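Local coordinates for glucose import ATP-binding protein GlcV (Sulfolobus solfataricus, PDB 1OXX) that hydrolyses ATP to power glucose uptake, serving as the nucleotide-binding subunit of the GlcSTUV ABC transporter, at residues Met1-Ile5 / Leu190-Leu194; Ala20-Ile26 / Lys216-Val220. The protein carries 1 engineered substitution. All coordinates share one frame; numbering follows the deposited sequence.

Interaction 1 (Met1-Ile5 / Leu190-Leu194)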
ATOM      1  N   MET A   1       5.167  -1.515 -20.256  1.00 13.04           N
ATOM      2  CA  MET A   1       6.041  -1.149 -21.405  1.00 12.37           C
ATOM      3  C   MET A   1       7.516  -1.398 -21.119  1.00 11.27           C
ATOM      4  O   MET A   1       8.348  -1.336 -22.028  1.00 13.89           O
ATOM      5  CB  MET A   1       5.825   0.316 -21.771  1.00 14.30           C
ATOM      6  CG  MET A   1       4.475   0.586 -22.365  1.00 13.34           C
ATOM      7  SD  MET A   1       4.140   2.339 -22.490  0.50  9.77           S
ATOM      8  CE  MET A   1       5.402   2.843 -23.556  1.00 14.94           C
ATOM      9  N   VAL A   2       7.859  -1.590 -19.850  1.00  7.31           N
ATOM     10  CA  VAL A   2       9.217  -1.981 -19.501  1.00  9.18           C
ATOM     11  C   VAL A   2       9.244  -3.032 -18.403  1.00  8.16           C
ATOM     12  O   VAL A   2       8.454  -2.989 -17.477  1.00  7.43           O
ATOM     13  CB  VAL A   2       9.999  -0.753 -19.036  1.00  5.77           C
ATOM     14  CG1 VAL A   2       9.319  -0.128 -17.811  1.00  9.07           C
ATOM     15  CG2 VAL A   2      11.455  -1.075 -18.768  1.00  7.98           C
ATOM     16  N   ARG A   3      10.151  -3.991 -18.528  1.00  3.92           N
ATOM     17  CA  ARG A   3      10.360  -5.006 -17.511  1.00  4.54           C
ATOM     18  C   ARG A   3      11.399  -4.497 -16.527  1.00  6.67           C
ATOM     19  O   ARG A   3      12.415  -3.958 -16.935  1.00  7.60           O
ATOM     20  CB  ARG A   3      10.954  -6.260 -18.145  1.00  9.49           C
ATOM     21  CG  ARG A   3      10.028  -7.199 -18.846  1.00 23.51           C
ATOM     22  CD  ARG A   3      10.670  -8.586 -19.045  1.00 22.43           C
ATOM     23  NE  ARG A   3      10.327  -9.532 -17.983  1.00 22.87           N
ATOM     24  CZ  ARG A   3      11.198 -10.244 -17.266  1.00 21.93           C
ATOM     25  NH1 ARG A   3      12.507 -10.118 -17.458  1.00 29.23           N
ATOM     26  NH2 ARG A   3      10.758 -11.086 -16.341  1.00 36.23           N
ATOM     27  N   ILE A   4      11.185  -4.700 -15.233  1.00  4.81           N
ATOM     28  CA  ILE A   4      12.151  -4.275 -14.240  1.00  6.08           C
ATOM     29  C   ILE A   4      12.684  -5.484 -13.493  1.00  6.81           C
ATOM     30  O   ILE A   4      11.906  -6.227 -12.858  1.00 10.06           O
ATOM     31  CB  ILE A   4      11.529  -3.299 -13.246  1.00  7.16           C
ATOM     32  CG1 ILE A   4      10.819  -2.147 -13.974  0.50 11.89           C
ATOM     33  CG2 ILE A   4      12.599  -2.759 -12.294  0.50 10.54           C
ATOM     34  CD1 ILE A   4      11.712  -1.304 -14.847  0.50 14.39           C
ATOM     35  N   ILE A   5      13.993  -5.687 -13.545  1.00  6.20           N
ATOM     36  CA  ILE A   5      14.643  -6.767 -12.814  1.00  5.41           C
ATOM     37  C   ILE A   5      15.434  -6.145 -11.686  1.00  3.12           C
ATOM     38  O   ILE A   5      16.370  -5.388 -11.929  1.00  3.87           O
ATOM     39  CB  ILE A   5      15.607  -7.617 -13.678  1.00  7.15           C
ATOM     40  CG1 ILE A   5      14.841  -8.394 -14.740  1.00 17.61           C
ATOM     41  CG2 ILE A   5      16.391  -8.573 -12.788  1.00 12.05           C
ATOM     42  CD1 ILE A   5      15.740  -9.290 -15.580  1.00 16.94           C
ATOM     43  N   LEU A 190      -2.353   3.959 -21.272  1.00  6.66           N
ATOM     44  CA  LEU A 190      -0.971   4.014 -21.728  1.00  7.06           C
ATOM     45  C   LEU A 190      -0.244   2.668 -21.722  1.00  7.32           C
ATOM     46  O   LEU A 190       0.720   2.501 -22.475  1.00 10.00           O
ATOM     47  CB  LEU A 190      -0.189   4.992 -20.846  1.00  5.82           C
ATOM     48  CG  LEU A 190      -0.636   6.454 -20.899  1.00  7.09           C
ATOM     49  CD1 LEU A 190       0.188   7.314 -19.968  1.00 10.32           C
ATOM     50  CD2 LEU A 190      -0.493   7.021 -22.304  1.00  9.81           C
ATOM     51  N   GLY A 191      -0.683   1.738 -20.876  1.00  6.15           N
ATOM     52  CA  GLY A 191      -0.056   0.434 -20.763  1.00  6.98           C
ATOM     53  C   GLY A 191       1.291   0.466 -20.071  1.00 10.26           C
ATOM     54  O   GLY A 191       2.057  -0.490 -20.171  1.00  9.05           O
ATOM     55  N   VAL A 192       1.577   1.555 -19.362  1.00  7.91           N
ATOM     56  CA  VAL A 192       2.858   1.684 -18.669  1.00  5.04           C
ATOM     57  C   VAL A 192       2.968   0.678 -17.522  1.00  5.31           C
ATOM     58  O   VAL A 192       1.989   0.319 -16.898  1.00  6.74           O
ATOM     59  CB  VAL A 192       3.049   3.090 -18.046  1.00  8.69           C
ATOM     60  CG1 VAL A 192       3.215   4.154 -19.125  1.00 10.90           C
ATOM     61  CG2 VAL A 192       1.911   3.433 -17.132  1.00  8.19           C
ATOM     62  N   THR A 193       4.183   0.245 -17.247  1.00  5.75           N
ATOM     63  CA  THR A 193       4.452  -0.471 -16.025  1.00  4.73           C
ATOM     64  C   THR A 193       4.206   0.546 -14.913  1.00  3.40           C
ATOM     65  O   THR A 193       4.483   1.748 -15.058  1.00  4.13           O
ATOM     66  CB  THR A 193       5.886  -0.954 -16.036  1.00  3.82           C
ATOM     67  OG1 THR A 193       6.088  -1.837 -17.154  1.00  5.74           O
ATOM     68  CG2 THR A 193       6.225  -1.793 -14.774  1.00  5.56           C
ATOM     69  N   LEU A 194       3.716   0.074 -13.776  1.00  6.60           N
ATOM     70  CA  LEU A 194       3.383   0.982 -12.698  1.00  5.37           C
ATOM     71  C   LEU A 194       3.877   0.405 -11.386  1.00  9.38           C
ATOM     72  O   LEU A 194       3.667  -0.781 -11.111  1.00  7.83           O
ATOM     73  CB  LEU A 194       1.873   1.180 -12.641  1.00  6.43           C
ATOM     74  CG  LEU A 194       1.395   2.126 -11.545  1.00  8.70           C
ATOM     75  CD1 LEU A 194       0.051   2.727 -11.874  1.00 14.75           C
ATOM     76  CD2 LEU A 194       1.352   1.395 -10.220  1.00 11.64           C
TER

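Interaction 2 (Ala20-Ile26 / Lys216-Val220)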
ATOM      1  N   ALA A  20      18.837  -0.536   4.885  1.00  7.51           N
ATOM      2  CA  ALA A  20      17.496  -0.124   4.494  1.00  7.91           C
ATOM      3  C   ALA A  20      16.810  -1.153   3.603  1.00  7.61           C
ATOM      4  O   ALA A  20      15.586  -1.331   3.661  1.00  8.52           O
ATOM      5  CB  ALA A  20      17.559   1.220   3.790  1.00  9.74           C
ATOM      6  N   LEU A  21      17.600  -1.788   2.743  1.00  7.41           N
ATOM      7  CA  LEU A  21      17.124  -2.863   1.886  1.00  6.85           C
ATOM      8  C   LEU A  21      18.146  -3.981   1.920  1.00  5.46           C
ATOM      9  O   LEU A  21      19.355  -3.737   1.777  1.00  6.56           O
ATOM     10  CB  LEU A  21      16.932  -2.392   0.443  1.00  8.58           C
ATOM     11  CG  LEU A  21      15.930  -1.278   0.197  1.00  8.68           C
ATOM     12  CD1 LEU A  21      16.085  -0.797  -1.231  1.00  9.67           C
ATOM     13  CD2 LEU A  21      14.521  -1.751   0.467  1.00 11.03           C
ATOM     14  N   ASP A  22      17.645  -5.201   2.070  1.00  6.72           N
ATOM     15  CA  ASP A  22      18.485  -6.381   2.224  1.00  7.13           C
ATOM     16  C   ASP A  22      18.160  -7.457   1.181  1.00  8.72           C
ATOM     17  O   ASP A  22      17.165  -8.173   1.306  1.00 10.82           O
ATOM     18  CB  ASP A  22      18.319  -6.945   3.637  1.00  9.73           C
ATOM     19  CG  ASP A  22      19.298  -8.034   3.939  1.00 13.14           C
ATOM     20  OD1 ASP A  22      19.413  -8.408   5.128  1.00 19.45           O
ATOM     21  OD2 ASP A  22      19.987  -8.585   3.068  1.00 12.66           O
ATOM     22  N   ASN A  23      18.985  -7.538   0.137  1.00  7.79           N
ATOM     23  CA  ASN A  23      18.870  -8.559  -0.909  1.00  8.89           C
ATOM     24  C   ASN A  23      17.471  -8.729  -1.497  1.00  6.64           C
ATOM     25  O   ASN A  23      16.888  -9.818  -1.477  1.00  8.06           O
ATOM     26  CB  ASN A  23      19.389  -9.896  -0.405  1.00 11.58           C
ATOM     27  CG  ASN A  23      20.200 -10.612  -1.449  1.00 35.89           C
ATOM     28  OD1 ASN A  23      21.346 -10.246  -1.708  1.00 31.52           O
ATOM     29  ND2 ASN A  23      19.608 -11.625  -2.075  1.00 57.14           N
ATOM     30  N   VAL A  24      16.955  -7.635  -2.026  1.00  6.28           N
ATOM     31  CA  VAL A  24      15.625  -7.627  -2.610  1.00  6.59           C
ATOM     32  C   VAL A  24      15.665  -8.144  -4.040  1.00  6.22           C
ATOM     33  O   VAL A  24      16.462  -7.686  -4.861  1.00  6.53           O
ATOM     34  CB  VAL A  24      15.016  -6.229  -2.576  1.00  7.37           C
ATOM     35  CG1 VAL A  24      13.682  -6.209  -3.297  1.00  9.33           C
ATOM     36  CG2 VAL A  24      14.858  -5.745  -1.149  1.00 10.49           C
ATOM     37  N   ASN A  25      14.809  -9.114  -4.329  1.00  4.14           N
ATOM     38  CA  ASN A  25      14.718  -9.706  -5.649  1.00  6.53           C
ATOM     39  C   ASN A  25      13.268  -9.698  -6.156  1.00  6.39           C
ATOM     40  O   ASN A  25      12.391 -10.300  -5.535  1.00  7.14           O
ATOM     41  CB  ASN A  25      15.242 -11.135  -5.629  1.00  5.62           C
ATOM     42  CG  ASN A  25      16.755 -11.194  -5.501  1.00  6.74           C
ATOM     43  OD1 ASN A  25      17.464 -10.967  -6.475  1.00  7.87           O
ATOM     44  ND2 ASN A  25      17.252 -11.469  -4.287  1.00  8.73           N
ATOM     45  N   ILE A  26      13.022  -8.995  -7.262  1.00  4.74           N
ATOM     46  CA  ILE A  26      11.706  -8.913  -7.885  1.00  7.51           C
ATOM     47  C   ILE A  26      11.880  -8.781  -9.379  1.00  4.77           C
ATOM     48  O   ILE A  26      12.765  -8.062  -9.829  1.00  5.07           O
ATOM     49  CB  ILE A  26      10.928  -7.652  -7.448  1.00  6.98           C
ATOM     50  CG1 ILE A  26      11.072  -7.362  -5.970  1.00 11.55           C
ATOM     51  CG2 ILE A  26       9.464  -7.792  -7.825  1.00  8.86           C
ATOM     52  CD1 ILE A  26      10.498  -6.003  -5.582  1.00 13.60           C
ATOM     53  N   LYS A 216      11.572  -4.678   7.737  1.00 15.89           N
ATOM     54  CA  LYS A 216      12.973  -4.562   8.130  1.00 12.63           C
ATOM     55  C   LYS A 216      13.920  -4.658   6.931  1.00  9.86           C
ATOM     56  O   LYS A 216      14.989  -5.251   7.020  1.00 17.22           O
ATOM     57  CB  LYS A 216      13.321  -5.617   9.178  1.00 20.16           C
ATOM     58  N   GLY A 217      13.505  -4.103   5.793  1.00 11.83           N
ATOM     59  CA  GLY A 217      14.333  -4.064   4.595  1.00 11.12           C
ATOM     60  C   GLY A 217      14.268  -5.323   3.746  1.00  7.42           C
ATOM     61  O   GLY A 217      14.906  -5.426   2.692  1.00  8.39           O
ATOM     62  N   LYS A 218      13.466  -6.284   4.192  1.00  7.74           N
ATOM     63  CA  LYS A 218      13.372  -7.564   3.522  1.00  7.75           C
ATOM     64  C   LYS A 218      11.994  -7.775   2.914  1.00  6.54           C
ATOM     65  O   LYS A 218      10.977  -7.413   3.495  1.00  7.11           O
ATOM     66  CB  LYS A 218      13.668  -8.704   4.496  1.00  9.76           C
ATOM     67  CG  LYS A 218      15.086  -8.730   5.051  1.00 14.05           C
ATOM     68  CD  LYS A 218      15.292  -9.990   5.891  1.00 26.31           C
ATOM     69  CE  LYS A 218      16.691 -10.051   6.477  1.00 23.08           C
ATOM     70  NZ  LYS A 218      16.851 -11.242   7.356  1.00 29.59           N
ATOM     71  N   LEU A 219      11.985  -8.308   1.702  1.00  7.21           N
ATOM     72  CA  LEU A 219      10.755  -8.659   1.028  1.00  6.93           C
ATOM     73  C   LEU A 219      10.315  -9.998   1.600  1.00  9.72           C
ATOM     74  O   LEU A 219      10.974 -11.023   1.370  1.00 10.98           O
ATOM     75  CB  LEU A 219      11.039  -8.780  -0.459  1.00 13.53           C
ATOM     76  CG  LEU A 219       9.854  -8.917  -1.383  1.00 19.48           C
ATOM     77  CD1 LEU A 219       9.072  -7.623  -1.390  1.00 19.31           C
ATOM     78  CD2 LEU A 219      10.367  -9.257  -2.775  1.00 19.40           C
ATOM     79  N   VAL A 220       9.230  -9.990   2.371  1.00  6.25           N
ATOM     80  CA  VAL A 220       8.829 -11.172   3.126  1.00  5.20           C
ATOM     81  C   VAL A 220       7.704 -11.978   2.488  1.00  6.65           C
ATOM     82  O   VAL A 220       7.521 -13.152   2.821  1.00  6.75           O
ATOM     83  CB  VAL A 220       8.457 -10.806   4.584  1.00  4.89           C
ATOM     84  CG1 VAL A 220       9.664 -10.237   5.347  1.00  7.34           C
ATOM     85  CG2 VAL A 220       7.320  -9.843   4.644  1.00  7.30           C
TER
HETATM   86  O   HOH W   1      14.560  -9.220   0.619  1.00 17.83           O

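Interaction 1 (Met1-Ile5 / Leu190-Leu194)
Thr193 turns OG1 back beside its own backbone N (chi1 -61°), which brings the hydroxyl toward the backbone of Met1 and Val2, while Met1, with CG beside the backbone N (chi1 -69°) and SD carried straight on (chi2 169°), lays its sulfur over the turn at Leu190-Val192. The hydroxyl gives its proton to Val2 O, with OG1 to O at 2.7 Å, reaching the oxygen from a little off the carbonyl plane. Met1 N makes a weak bond to the same OG1 at 3.3 Å and a second bond to Gly191 O, also 3.3 Å; Gly31 N binds the hydroxyl as well, so a buried polar atom is well supplied with partners. Here the chain start, leading into strand 4-13 of the antiparallel subdomain sheet, meets the point where helix 176-190 ends and strand 193-198 of the ATP-binding core begins. Gly191, with positive phi, makes that turn and presents its carbonyl to the N-terminus. Met1 SD and Val192 CG1 form an apolar pair at 3.9 Å, and the sulfur also lies 3.4 Å from Leu190 O. Val2 CG1 comes to 3.7 Å from Thr193 OG1, the side chains of Val2 and Thr193 crossing at about a right angle.

Interaction 2 (Ala20-Ile26 / Lys216-Val220)
Asp22 N donates to Gly217 O across 2.8 Å, and the bond is fairly straight, 161° at the hydrogen, although the donor stands well above the carbonyl plane rather than in line with a lone pair. The same oxygen takes a CA-H contact from Leu21, CA to O 3.5 Å. Gly217 comes so close that its CA is 3.1 Å from Ala20 O, and its positive phi also suits glycine. Past this bond water 1 takes over: it donates to Asp22 O at 2.9 Å and accepts from Leu219 N at the same distance, so the edges are joined through solvent. The side chains of Asp22 and Lys218 lie side by side and point the same way. With CG anti to the backbone N (chi1 -172°), Asp22 runs its carboxylate along the extended lysine, OD1 coming to 3.5 Å from Lys218 CE; the charged ends, OD1 and NZ, remain 4.4 Å apart, too far for a salt bridge but probably attractive. At the far end Leu219 CD2 packs on Ile26 CG1 at 3.8 Å, the two side chains crossing at about a right angle. Strand 18-28, outermost in its antiparallel sheet and kinked by bulges against Lys11 and Val9 of strand 4-13, thus meets strand 218-223, the edge of the mixed sheet, while Leu21 and Ile26 turn to Phe47 of helix 41-52, whose first turns carry the end of the Walker A motif.

In the fold
Both contacts join the same two sheets of the ABC-ATPase domain: the antiparallel one holding neighbouring strands 4-13 and 18-28, and the mixed sheet of the ATP-binding core. Interaction 1 reaches an inner strand of that core, 193-198, and interaction 2 its outermost strand, 218-223; their centres lie 21 Å apart. Each mixes buried and more open residues, but the chemistry differs. At 1-5/190-194 a buried threonine hydroxyl and the chain's amino terminus do the work. The 20-26/216-220 contact relies on a backbone bond, a water bridge and a loosely paired aspartate and lysine; each contact adds one apolar pair. In both, a glycine of positive phi supplies a carbonyl oxygen as acceptor.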